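Local coordinates for TlmII (PDB 4HVM), which probably takes part in nonribosomal peptide assembly during tallysomycin biosynthesis, as a condensation-domain protein expected to bind phosphopantetheine, at residues I47-L52 against L124-L129. Residues are numbered along the deposited sequence; the frame is centred on the assembly and turned at random.
Sequences IDDDRL and LHLVRL
Arg128 and Asp49 form a bidentate, side-on salt bridge in which the guanidinium presents its NE/NH2 side to the carboxylate, one nitrogen to each oxygen. Arg128 NE donates to Asp49 OD2 over 2.9 Å, and Arg128 NH2 donates to Asp49 OD1, also over 2.9 Å; both bonds are moderately bent, at 158° and 155°. The grip is not flat, because the two planes are turned 45° apart. Both acceptors stay close to the guanidinium plane, yet OD2 is met on its syn side while OD1 is approached from above the carboxylate plane. A bend at chi3 in the otherwise extended first part of the Arg128 chain swings the guanidinium across to the aspartate. Arg128 NH1 is hydrogen-bonded to Ser130 O, so the Asp49 and Ser130 bonds together hold the group through all three nitrogens. Arg128 NH2 also lies 3.0 Å from Ile47 O, which sits at the guanidinium edge. A leucine in place of Arg128 would probably leave the Asp49 carboxylate without its positive mate and Ser130 O without this donor.

The apolar part is carried by Leu126. With Leu52 CG turned anti to the backbone N, Leu126 CD1 packs against Leu52 CG at 3.7 Å; it also touches the backbone at Asp49 O. Leu126 CD2 lies 3.9 Å from Asp49 OD1, beside the carboxylate. Val157, Trp158 and Tyr161 of helix 147-161 also touch Leu52, and Ala53 touches Leu126.

Asp49 and Leu52, in the first turn of helix 49-62 just after the N-cap Asp48, thus pin that turn through Arg128 and Leu126 onto the C-terminal end of strand 122-128 in a mixed five-stranded sheet, an example of the helix-on-sheet packing of the alpha/beta condensation-domain fold, related to the CoA-dependent acyltransferases.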
ATOM      1  N   ILE A  47      29.313  -9.044  -4.561  1.00 45.94           N
ATOM      2  CA  ILE A  47      28.719  -8.473  -3.356  1.00 38.89           C
ATOM      3  C   ILE A  47      29.327  -9.063  -2.087  1.00 38.01           C
ATOM      4  O   ILE A  47      29.339 -10.280  -1.899  1.00 43.98           O
ATOM      5  CB  ILE A  47      27.190  -8.690  -3.331  1.00 36.42           C
ATOM      6  CG1 ILE A  47      26.541  -8.091  -4.581  1.00 35.24           C
ATOM      7  CG2 ILE A  47      26.583  -8.094  -2.067  1.00 34.98           C
ATOM      8  CD1 ILE A  47      25.068  -8.424  -4.717  1.00 35.23           C
ATOM      9  N   ASP A  48      29.839  -8.195  -1.222  1.00 37.61           N
ATOM     10  CA  ASP A  48      30.367  -8.615   0.071  1.00 41.82           C
ATOM     11  C   ASP A  48      29.226  -8.700   1.088  1.00 46.79           C
ATOM     12  O   ASP A  48      28.679  -7.678   1.510  1.00 51.54           O
ATOM     13  CB  ASP A  48      31.436  -7.628   0.542  1.00 44.79           C
ATOM     14  CG  ASP A  48      32.311  -8.187   1.650  1.00 56.75           C
ATOM     15  OD1 ASP A  48      31.959  -9.234   2.235  1.00 62.45           O
ATOM     16  OD2 ASP A  48      33.355  -7.564   1.939  1.00 61.09           O
ATOM     17  N   ASP A  49      28.867  -9.923   1.467  1.00 42.77           N
ATOM     18  CA  ASP A  49      27.744 -10.149   2.374  1.00 39.35           C
ATOM     19  C   ASP A  49      27.927  -9.466   3.724  1.00 42.31           C
ATOM     20  O   ASP A  49      27.008  -8.825   4.232  1.00 44.50           O
ATOM     21  CB  ASP A  49      27.503 -11.647   2.580  1.00 45.55           C
ATOM     22  CG  ASP A  49      26.826 -12.298   1.390  1.00 57.33           C
ATOM     23  OD1 ASP A  49      26.338 -11.565   0.503  1.00 54.36           O
ATOM     24  OD2 ASP A  49      26.772 -13.547   1.354  1.00 66.47           O
ATOM     25  N   ASP A  50      29.117  -9.607   4.298  1.00 40.90           N
ATOM     26  CA  ASP A  50      29.413  -9.024   5.599  1.00 40.80           C
ATOM     27  C   ASP A  50      29.336  -7.504   5.547  1.00 43.87           C
ATOM     28  O   ASP A  50      28.895  -6.863   6.501  1.00 48.35           O
ATOM     29  CB  ASP A  50      30.794  -9.472   6.080  1.00 50.05           C
ATOM     30  CG  ASP A  50      30.867 -10.970   6.323  1.00 53.93           C
ATOM     31  OD1 ASP A  50      29.934 -11.514   6.953  1.00 50.41           O
ATOM     32  OD2 ASP A  50      31.852 -11.600   5.878  1.00 54.45           O
ATOM     33  N   ARG A  51      29.766  -6.936   4.425  1.00 44.18           N
ATOM     34  CA  ARG A  51      29.713  -5.494   4.233  1.00 39.99           C
ATOM     35  C   ARG A  51      28.265  -5.040   4.111  1.00 36.81           C
ATOM     36  O   ARG A  51      27.884  -3.996   4.639  1.00 42.57           O
ATOM     37  CB  ARG A  51      30.499  -5.083   2.987  1.00 42.72           C
ATOM     38  CG  ARG A  51      30.519  -3.585   2.735  1.00 52.90           C
ATOM     39  CD  ARG A  51      31.231  -2.850   3.859  1.00 72.56           C
ATOM     40  NE  ARG A  51      30.957  -1.414   3.845  1.00 84.02           N
ATOM     41  CZ  ARG A  51      30.003  -0.828   4.563  1.00 83.65           C
ATOM     42  NH1 ARG A  51      29.225  -1.551   5.359  1.00 77.17           N
ATOM     43  NH2 ARG A  51      29.827   0.485   4.488  1.00 84.60           N
ATOM     44  N   LEU A  52      27.461  -5.833   3.411  1.00 35.91           N
ATOM     45  CA  LEU A  52      26.047  -5.531   3.242  1.00 35.13           C
ATOM     46  C   LEU A  52      25.294  -5.709   4.555  1.00 35.84           C
ATOM     47  O   LEU A  52      24.392  -4.931   4.872  1.00 34.41           O
ATOM     48  CB  LEU A  52      25.438  -6.419   2.158  1.00 26.46           C
ATOM     49  CG  LEU A  52      23.963  -6.186   1.820  1.00 24.13           C
ATOM     50  CD1 LEU A  52      23.714  -4.753   1.366  1.00 23.34           C
ATOM     51  CD2 LEU A  52      23.509  -7.174   0.761  1.00 23.43           C
ATOM     52  N   LEU A 124      14.968  -7.048   8.274  1.00 16.68           N
ATOM     53  CA  LEU A 124      15.721  -6.978   7.031  1.00 13.43           C
ATOM     54  C   LEU A 124      16.272  -8.357   6.706  1.00 21.32           C
ATOM     55  O   LEU A 124      16.931  -8.975   7.540  1.00 24.24           O
ATOM     56  CB  LEU A 124      16.853  -5.954   7.126  1.00 15.69           C
ATOM     57  CG  LEU A 124      16.433  -4.501   7.312  1.00 18.72           C
ATOM     58  CD1 LEU A 124      17.638  -3.577   7.284  1.00 17.79           C
ATOM     59  CD2 LEU A 124      15.421  -4.103   6.248  1.00 24.73           C
ATOM     60  N   HIS A 125      15.989  -8.842   5.502  1.00 23.34           N
ATOM     61  CA  HIS A 125      16.489 -10.141   5.066  1.00 18.48           C
ATOM     62  C   HIS A 125      17.630  -9.988   4.061  1.00 19.55           C
ATOM     63  O   HIS A 125      17.515  -9.242   3.089  1.00 27.48           O
ATOM     64  CB  HIS A 125      15.358 -10.982   4.464  1.00 14.02           C
ATOM     65  CG  HIS A 125      14.327 -11.415   5.462  1.00 19.07           C
ATOM     66  ND1 HIS A 125      14.311 -12.677   6.016  1.00 22.09           N
ATOM     67  CD2 HIS A 125      13.276 -10.754   6.004  1.00 12.22           C
ATOM     68  CE1 HIS A 125      13.297 -12.774   6.859  1.00 17.00           C
ATOM     69  NE2 HIS A 125      12.653 -11.622   6.869  1.00 20.89           N
ATOM     70  N   LEU A 126      18.732 -10.688   4.310  1.00 16.36           N
ATOM     71  CA  LEU A 126      19.851 -10.732   3.375  1.00 17.74           C
ATOM     72  C   LEU A 126      19.924 -12.144   2.798  1.00 18.53           C
ATOM     73  O   LEU A 126      20.510 -13.041   3.402  1.00 22.23           O
ATOM     74  CB  LEU A 126      21.157 -10.358   4.083  1.00 17.93           C
ATOM     75  CG  LEU A 126      22.346  -9.901   3.233  1.00 42.09           C
ATOM     76  CD1 LEU A 126      23.280  -9.049   4.071  1.00 44.19           C
ATOM     77  CD2 LEU A 126      23.101 -11.082   2.641  1.00 45.35           C
ATOM     78  N   VAL A 127      19.315 -12.337   1.633  1.00 16.63           N
ATOM     79  CA  VAL A 127      19.198 -13.668   1.049  1.00 19.71           C
ATOM     80  C   VAL A 127      20.097 -13.807  -0.174  1.00 26.12           C
ATOM     81  O   VAL A 127      19.927 -13.088  -1.159  1.00 30.23           O
ATOM     82  CB  VAL A 127      17.746 -13.968   0.631  1.00 20.58           C
ATOM     83  CG1 VAL A 127      17.574 -15.444   0.332  1.00 23.36           C
ATOM     84  CG2 VAL A 127      16.770 -13.531   1.714  1.00 14.61           C
ATOM     85  N   ARG A 128      21.053 -14.729  -0.108  1.00 19.05           N
ATOM     86  CA  ARG A 128      21.931 -14.989  -1.245  1.00 29.96           C
ATOM     87  C   ARG A 128      21.372 -16.117  -2.108  1.00 28.48           C
ATOM     88  O   ARG A 128      21.096 -17.209  -1.612  1.00 24.66           O
ATOM     89  CB  ARG A 128      23.354 -15.320  -0.784  1.00 22.01           C
ATOM     90  CG  ARG A 128      24.283 -15.714  -1.923  1.00 23.56           C
ATOM     91  CD  ARG A 128      25.746 -15.696  -1.511  1.00 32.30           C
ATOM     92  NE  ARG A 128      26.263 -14.337  -1.357  1.00 32.52           N
ATOM     93  CZ  ARG A 128      26.768 -13.612  -2.351  1.00 31.91           C
ATOM     94  NH1 ARG A 128      26.819 -14.106  -3.581  1.00 32.33           N
ATOM     95  NH2 ARG A 128      27.218 -12.386  -2.115  1.00 31.13           N
ATOM     96  N   LEU A 129      21.213 -15.843  -3.400  1.00 28.66           N
ATOM     97  CA  LEU A 129      20.614 -16.798  -4.327  1.00 20.44           C
ATOM     98  C   LEU A 129      21.663 -17.573  -5.123  1.00 28.43           C
ATOM     99  O   LEU A 129      21.454 -18.733  -5.478  1.00 32.74           O
ATOM    100  CB  LEU A 129      19.673 -16.075  -5.291  1.00 19.52           C
ATOM    101  CG  LEU A 129      18.650 -15.127  -4.666  1.00 17.91           C
ATOM    102  CD1 LEU A 129      17.727 -14.563  -5.734  1.00 17.31           C
ATOM    103  CD2 LEU A 129      17.851 -15.831  -3.584  1.00 18.09           C
TER